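Local atomic coordinates of GCN5-related N-acetyltransferase (Kribbella flavida, PDB entry 4MY0), a protein that binds acetyl-CoA and, as a member of the GCN5-related N-acetyltransferase family, probably transfers the acetyl group to amino substrates, perhaps aminoglycosides. Residues A147-S152 against L265-E270; D220-V225 against A250-A255. One frame throughout, in Å; residues are numbered along the deposited sequence.

Contact 1 (A147-S152 against L265-E270); sequences AADLRS and LLVEHE. With ACO (acetyl coenzyme *a), chain P.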
loop_
_atom_site.group_PDB
_atom_site.type_symbol
_atom_site.label_atom_id
_atom_site.label_comp_id
_atom_site.label_asym_id
_atom_site.label_seq_id
_atom_site.Cartn_x
_atom_site.Cartn_y
_atom_site.Cartn_z
ATOM N N ALA C 147 -4.229 14.872 -16.655
ATOM C CA ALA C 147 -3.773 16.183 -17.124
ATOM C C ALA C 147 -3.605 16.257 -18.648
ATOM O O ALA C 147 -3.908 17.281 -19.264
ATOM C CB ALA C 147 -2.482 16.579 -16.407
ATOM N N ALA C 148 -3.111 15.182 -19.262
ATOM C CA ALA C 148 -2.843 15.214 -20.712
ATOM C C ALA C 148 -4.140 15.402 -21.495
ATOM O O ALA C 148 -4.145 15.923 -22.610
ATOM C CB ALA C 148 -2.132 13.929 -21.163
ATOM N N ASP C 149 -5.241 14.951 -20.904
ATOM C CA ASP C 149 -6.559 15.074 -21.512
ATOM C C ASP C 149 -7.010 16.546 -21.513
ATOM O O ASP C 149 -7.487 17.067 -22.526
ATOM C CB ASP C 149 -7.535 14.210 -20.709
ATOM C CG ASP C 149 -8.867 14.021 -21.399
ATOM O OD1 ASP C 149 -9.144 14.718 -22.411
ATOM O OD2 ASP C 149 -9.646 13.172 -20.909
ATOM N N LEU C 150 -6.847 17.207 -20.372
ATOM C CA LEU C 150 -7.189 18.618 -20.229
ATOM C C LEU C 150 -6.346 19.479 -21.163
ATOM O O LEU C 150 -6.820 20.470 -21.738
ATOM C CB LEU C 150 -6.945 19.041 -18.785
ATOM C CG LEU C 150 -7.822 18.313 -17.774
ATOM C CD1 LEU C 150 -7.560 18.831 -16.382
ATOM C CD2 LEU C 150 -9.277 18.486 -18.125
ATOM N N ARG C 151 -5.091 19.076 -21.322
ATOM C CA ARG C 151 -4.118 19.854 -22.063
ATOM C C ARG C 151 -4.548 20.055 -23.516
ATOM O O ARG C 151 -4.229 21.076 -24.127
ATOM C CB ARG C 151 -2.760 19.158 -22.008
ATOM C CG ARG C 151 -1.693 19.905 -22.769
ATOM C CD ARG C 151 -0.368 19.172 -22.797
ATOM N NE ARG C 151 0.488 19.874 -23.737
ATOM C CZ ARG C 151 0.570 19.562 -25.020
ATOM N NH1 ARG C 151 1.338 20.274 -25.831
ATOM N NH2 ARG C 151 -0.119 18.530 -25.486
ATOM N N SER C 152 -5.280 19.092 -24.068
ATOM C CA SER C 152 -5.645 19.168 -25.483
ATOM C C SER C 152 -7.064 19.676 -25.738
ATOM O O SER C 152 -7.605 19.451 -26.817
ATOM C CB SER C 152 -5.468 17.803 -26.146
ATOM O OG SER C 152 -6.311 16.854 -25.523
ATOM N N LEU C 265 -18.428 16.774 -19.762
ATOM C CA LEU C 265 -18.941 16.679 -21.124
ATOM C C LEU C 265 -17.858 16.991 -22.156
ATOM O O LEU C 265 -18.013 16.698 -23.342
ATOM C CB LEU C 265 -20.124 17.644 -21.309
ATOM C CG LEU C 265 -21.330 17.491 -20.379
ATOM C CD1 LEU C 265 -22.283 18.670 -20.518
ATOM C CD2 LEU C 265 -22.061 16.191 -20.663
ATOM N N LEU C 266 -16.762 17.591 -21.700
ATOM C CA LEU C 266 -15.703 18.053 -22.595
ATOM C C LEU C 266 -14.531 17.074 -22.700
ATOM O O LEU C 266 -13.971 16.894 -23.783
ATOM C CB LEU C 266 -15.174 19.412 -22.124
ATOM C CG LEU C 266 -16.123 20.610 -22.188
ATOM C CD1 LEU C 266 -15.540 21.814 -21.464
ATOM C CD2 LEU C 266 -16.388 20.951 -23.627
ATOM N N VAL C 267 -14.145 16.461 -21.580
ATOM C CA VAL C 267 -12.933 15.636 -21.576
ATOM C C VAL C 267 -13.168 14.241 -22.125
ATOM O O VAL C 267 -14.247 13.668 -21.954
ATOM C CB VAL C 267 -12.295 15.528 -20.185
ATOM C CG1 VAL C 267 -11.931 16.894 -19.688
ATOM C CG2 VAL C 267 -13.236 14.851 -19.212
ATOM N N GLU C 268 -12.149 13.701 -22.786
ATOM C CA GLU C 268 -12.234 12.366 -23.363
ATOM C C GLU C 268 -12.351 11.281 -22.291
ATOM O O GLU C 268 -13.271 10.463 -22.321
ATOM C CB GLU C 268 -11.022 12.078 -24.258
ATOM C CG GLU C 268 -10.887 10.593 -24.615
ATOM C CD GLU C 268 -9.762 10.307 -25.601
ATOM O OE1 GLU C 268 -9.358 9.122 -25.715
ATOM O OE2 GLU C 268 -9.298 11.260 -26.265
ATOM N N HIS C 269 -11.419 11.267 -21.348
ATOM C CA HIS C 269 -11.417 10.235 -20.319
ATOM C C HIS C 269 -12.228 10.719 -19.135
ATOM O O HIS C 269 -12.024 11.835 -18.653
ATOM C CB HIS C 269 -9.981 9.912 -19.915
ATOM C CG HIS C 269 -9.138 9.449 -21.063
ATOM N ND1 HIS C 269 -9.032 8.120 -21.422
ATOM C CD2 HIS C 269 -8.378 10.139 -21.945
ATOM C CE1 HIS C 269 -8.237 8.013 -22.472
ATOM N NE2 HIS C 269 -7.832 9.224 -22.813
ATOM N N GLU C 270 -13.172 9.907 -18.675
ATOM C CA GLU C 270 -14.036 10.377 -17.605
ATOM C C GLU C 270 -13.245 10.389 -16.296
ATOM O O GLU C 270 -12.203 9.744 -16.187
ATOM C CB GLU C 270 -15.347 9.574 -17.510
ATOM C CG GLU C 270 -15.270 8.241 -16.795
ATOM C CD GLU C 270 -16.642 7.571 -16.660
ATOM O OE1 GLU C 270 -17.335 7.814 -15.643
ATOM O OE2 GLU C 270 -17.023 6.795 -17.571
HETATM N N1A ACO P . 2.857 16.671 -24.018
HETATM C C2A ACO P . 2.991 16.422 -25.340
HETATM N N3A ACO P . 3.523 17.307 -26.211
HETATM C C4A ACO P . 3.955 18.516 -25.782
HETATM C C5A ACO P . 3.838 18.860 -24.354
HETATM C C6A ACO P . 3.245 17.842 -23.455
HETATM N N6A ACO P . 3.104 18.084 -22.126
HETATM N N7A ACO P . 4.334 20.107 -24.214
HETATM C C8A ACO P . 4.735 20.532 -25.437
HETATM N N9A ACO P . 4.502 19.584 -26.370
HETATM C C1B ACO P . 4.811 19.665 -27.814
HETATM C C2B ACO P . 3.903 20.630 -28.540
HETATM O O2B ACO P . 2.627 20.051 -28.849
HETATM C C3B ACO P . 4.732 20.893 -29.779
HETATM O O3B ACO P . 4.620 19.763 -30.636
HETATM P P3B ACO P . 3.651 19.745 -31.920
HETATM O O7A ACO P . 2.349 20.330 -31.415
HETATM O O8A ACO P . 4.392 20.623 -32.905
HETATM O O9A ACO P . 3.593 18.288 -32.311
HETATM C C4B ACO P . 6.170 20.870 -29.286
HETATM O O4B ACO P . 6.127 20.179 -28.027
HETATM C C5B ACO P . 6.750 22.269 -29.090
HETATM O O5B ACO P . 5.782 23.046 -28.378
HETATM P P1A ACO P . 6.106 24.463 -27.681
HETATM O O1A ACO P . 7.366 25.070 -28.252
HETATM O O2A ACO P . 4.789 25.185 -27.669
HETATM O O3A ACO P . 6.495 23.953 -26.197
HETATM P P2A ACO P . 6.129 24.716 -24.829
HETATM O O4A ACO P . 6.388 26.194 -25.047
HETATM O O5A ACO P . 4.765 24.267 -24.401
HETATM O O6A ACO P . 7.260 24.161 -23.809
HETATM C CBP ACO P . 7.577 22.658 -21.950
HETATM C CCP ACO P . 7.315 22.783 -23.444
HETATM C CDP ACO P . 8.941 23.234 -21.582
HETATM C CEP ACO P . 7.525 21.184 -21.578
HETATM C CAP ACO P . 6.463 23.449 -21.259
HETATM O OAP ACO P . 5.188 22.975 -21.726
HETATM C C9P ACO P . 6.558 23.416 -19.757
HETATM O O9P ACO P . 7.123 24.339 -19.183
HETATM N N8P ACO P . 6.007 22.380 -19.103
HETATM C C7P ACO P . 6.018 22.236 -17.653
HETATM C C6P ACO P . 7.427 22.127 -17.075
HETATM C C5P ACO P . 8.224 21.063 -17.798
HETATM O O5P ACO P . 7.738 19.957 -18.012
HETATM N N4P ACO P . 9.467 21.384 -18.160
HETATM C C3P ACO P . 10.526 20.377 -18.185
HETATM C C2P ACO P . 10.930 19.994 -19.600
HETATM S S1P ACO P . 12.376 18.968 -19.560
#
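A short helix, 147-151, meets the loop that follows helix 263-266 through a carboxylate bound to two successive backbone amides, those of Glu268 and His269. Asp149 reaches the loop because its CG stands anti to the backbone N (chi1 -168°). Each oxygen takes one amide on its syn side: His269 N gives the short, nearly straight bond to Asp149 OD2 (2.6 Å, 165°), and Glu268 N the longer one to Asp149 OD1 (3.2 Å, 154°). This two-pronged grip fixes the rotation of the carboxylate and satisfies its buried oxygens. The imidazole of His269 presents its edge to the same group, CD2 lying 3.4 Å from Asp149 OD2, while one ring face is partly overlain by CG of Glu268. With an alanine here, the amides of Glu268 and His269 would probably lose their shared acceptor, and the loop would be less firmly tied to the helix. Beside the carboxylate, Leu150 sends CD2 obliquely against CG1 of Val267 at a tight 3.5 Å. The extended Arg151 lays one face of its guanidinium over the adenine of acetyl-CoA, NH1 standing 3.2 Å from C4A, and NH1 also gives a hydrogen bond to the ribose hydroxyl O2B (3.3 Å). The same cofactor is also hydrogen-bonded by Ser248 and by backbone amides of a third subunit, among them those of Gly96, Gly98 and Gly100. Val267 O and Glu268 O receive hydrogen bonds from Arg130 and Thr126 of a second subunit. Within the chain, Leu150 packs on Trp240 of helix 233-244, and Val267 rests on Phe145 of strand 135-146, which runs directly into the short helix.

Contact 2 (D220-V225 against A250-A255); sequences DGDLQV and ARTVHA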
loop_
_atom_site.group_PDB
_atom_site.type_symbol
_atom_site.label_atom_id
_atom_site.label_comp_id
_atom_site.label_asym_id
_atom_site.label_seq_id
_atom_site.Cartn_x
_atom_site.Cartn_y
_atom_site.Cartn_z
ATOM N N ASP C 220 0.837 17.400 -3.804
ATOM C CA ASP C 220 1.686 16.197 -3.787
ATOM C C ASP C 220 2.033 15.642 -5.160
ATOM O O ASP C 220 1.780 14.468 -5.430
ATOM C CB ASP C 220 1.026 15.066 -2.996
ATOM C CG ASP C 220 0.725 15.450 -1.572
ATOM O OD1 ASP C 220 1.682 15.623 -0.783
ATOM O OD2 ASP C 220 -0.477 15.553 -1.244
ATOM N N GLY C 221 2.589 16.471 -6.025
ATOM C CA GLY C 221 2.987 16.001 -7.340
ATOM C C GLY C 221 1.884 16.115 -8.376
ATOM O O GLY C 221 2.153 16.086 -9.580
ATOM N N ASP C 222 0.637 16.232 -7.927
ATOM C CA ASP C 222 -0.443 16.517 -8.871
ATOM C C ASP C 222 -0.902 17.971 -8.771
ATOM O O ASP C 222 -0.445 18.726 -7.906
ATOM C CB ASP C 222 -1.614 15.567 -8.645
ATOM C CG ASP C 222 -1.244 14.117 -8.937
ATOM O OD1 ASP C 222 -0.609 13.852 -9.998
ATOM O OD2 ASP C 222 -1.580 13.253 -8.096
ATOM N N LEU C 223 -1.817 18.360 -9.647
ATOM C CA LEU C 223 -2.393 19.696 -9.570
ATOM C C LEU C 223 -3.816 19.588 -9.032
ATOM O O LEU C 223 -4.506 18.564 -9.216
ATOM C CB LEU C 223 -2.374 20.377 -10.936
ATOM C CG LEU C 223 -0.988 20.679 -11.492
ATOM C CD1 LEU C 223 -1.096 21.114 -12.943
ATOM C CD2 LEU C 223 -0.304 21.756 -10.668
ATOM N N GLN C 224 -4.232 20.627 -8.331
ATOM C CA GLN C 224 -5.565 20.659 -7.766
ATOM C C GLN C 224 -6.220 21.979 -8.163
ATOM O O GLN C 224 -5.659 23.052 -7.937
ATOM C CB GLN C 224 -5.494 20.567 -6.252
ATOM C CG GLN C 224 -6.815 20.905 -5.587
ATOM C CD GLN C 224 -6.702 20.970 -4.087
ATOM O OE1 GLN C 224 -6.420 19.968 -3.438
ATOM N NE2 GLN C 224 -6.922 22.159 -3.520
ATOM N N VAL C 225 -7.402 21.894 -8.755
ATOM C CA VAL C 225 -8.153 23.094 -9.122
ATOM C C VAL C 225 -9.078 23.451 -7.958
ATOM O O VAL C 225 -9.909 22.633 -7.559
ATOM C CB VAL C 225 -8.949 22.850 -10.411
ATOM C CG1 VAL C 225 -9.901 24.011 -10.697
ATOM C CG2 VAL C 225 -7.987 22.624 -11.585
ATOM N N ALA C 250 2.864 16.844 -14.003
ATOM C CA ALA C 250 1.715 16.355 -13.239
ATOM C C ALA C 250 0.852 15.459 -14.115
ATOM O O ALA C 250 0.328 15.906 -15.133
ATOM C CB ALA C 250 0.894 17.523 -12.705
ATOM N N ARG C 251 0.714 14.195 -13.725
ATOM C CA ARG C 251 -0.085 13.242 -14.486
ATOM C C ARG C 251 -1.574 13.467 -14.224
ATOM O O ARG C 251 -2.422 13.266 -15.107
ATOM C CB ARG C 251 0.303 11.802 -14.139
ATOM C CG ARG C 251 1.512 11.257 -14.921
ATOM C CD ARG C 251 2.784 12.056 -14.640
ATOM N NE ARG C 251 3.989 11.422 -15.171
ATOM C CZ ARG C 251 4.642 11.828 -16.259
ATOM N NH1 ARG C 251 5.731 11.177 -16.659
ATOM N NH2 ARG C 251 4.208 12.882 -16.949
ATOM N N THR C 252 -1.879 13.922 -13.019
ATOM C CA THR C 252 -3.262 13.992 -12.555
ATOM C C THR C 252 -3.670 15.399 -12.107
ATOM O O THR C 252 -2.895 16.112 -11.463
ATOM C CB THR C 252 -3.463 12.988 -11.408
ATOM O OG1 THR C 252 -3.227 11.663 -11.909
ATOM C CG2 THR C 252 -4.874 13.074 -10.819
ATOM N N VAL C 253 -4.889 15.793 -12.458
ATOM C CA VAL C 253 -5.474 17.028 -11.957
ATOM C C VAL C 253 -6.706 16.730 -11.117
ATOM O O VAL C 253 -7.684 16.190 -11.631
ATOM C CB VAL C 253 -5.924 17.944 -13.100
ATOM C CG1 VAL C 253 -6.624 19.182 -12.519
ATOM C CG2 VAL C 253 -4.730 18.359 -13.961
ATOM N N HIS C 254 -6.674 17.078 -9.832
ATOM C CA HIS C 254 -7.861 16.931 -9.006
ATOM C C HIS C 254 -8.662 18.236 -9.114
ATOM O O HIS C 254 -8.077 19.322 -9.226
ATOM C CB HIS C 254 -7.476 16.669 -7.546
ATOM C CG HIS C 254 -6.557 15.498 -7.353
ATOM N ND1 HIS C 254 -6.924 14.203 -7.653
ATOM C CD2 HIS C 254 -5.294 15.428 -6.864
ATOM C CE1 HIS C 254 -5.923 13.386 -7.367
ATOM N NE2 HIS C 254 -4.920 14.104 -6.892
ATOM N N ALA C 255 -9.989 18.150 -9.104
ATOM C CA ALA C 255 -10.783 19.375 -9.168
ATOM C C ALA C 255 -11.973 19.349 -8.234
ATOM O O ALA C 255 -12.698 18.343 -8.132
ATOM C CB ALA C 255 -11.232 19.659 -10.588
#
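Asp222 slants across Thr252 and His254 where two neighbouring parallel strands begin, its carboxylate plane turned 83° from the imidazole. With CG beside its own backbone N (chi1 -65°), Asp222 brings OD1 within 3.3 Å of Thr252 N, a weak hydrogen bond, and brings OD2 to 3.7 Å from His254 NE2, a proximity without a bond. The ring is fixed from its other nitrogen, as His254 ND1 is hydrogen-bonded to Ser144 OG of strand 135-146. Gln224 emerges on the same face as His254, but its amide turns along its own strand to Asp226. The reverse face is apolar. Leu223 leans its CG on the methyl of Ala250 (CB, 3.9 Å), Val225 CG2 meets Val253 CG1 at 3.8 Å with the two branched chains crossing, and CB of Val225 lies 3.9 Å from CB of Ala255. The strands themselves are joined by backbone bonds: Leu223 N to Thr252 O, His254 N to Leu223 O (2.7 Å), and Val225 N to His254 O (2.7 Å). Such a ladder, with the strand segments at 24°, is regular parallel pairing. The strands belong to a beta-alpha-beta crossover of the GNAT fold, linked by helix 233-244. That helix covers the apolar face, with Trp240 and Val243 against Val225. Strand 222-230 also pairs with the antiparallel strand 212-219, while strand 252-256 is bordered by strand 135-146.

In the fold
Contact 2 is nested inside the loop closed by contact 1, and their centres lie about 13 Å apart. They touch where the short helix leaves strand 135-146: Ala147 N is 2.9 Å from Arg251 O, a probable hydrogen bond, and Leu150 CD1 packs 3.8 Å from Val253 CG2. Leu150 thus touches both, Val267 through CD2 and Val253 through CD1. Contact 1 carries the cofactor residue Arg151, whose side chain is about 8 Å from that of Val253. In contact 2, the side chain of Arg251 comes to about 7 Å from a bound acetyl-CoA, and Ser248, just before 250-255, binds the cofactor.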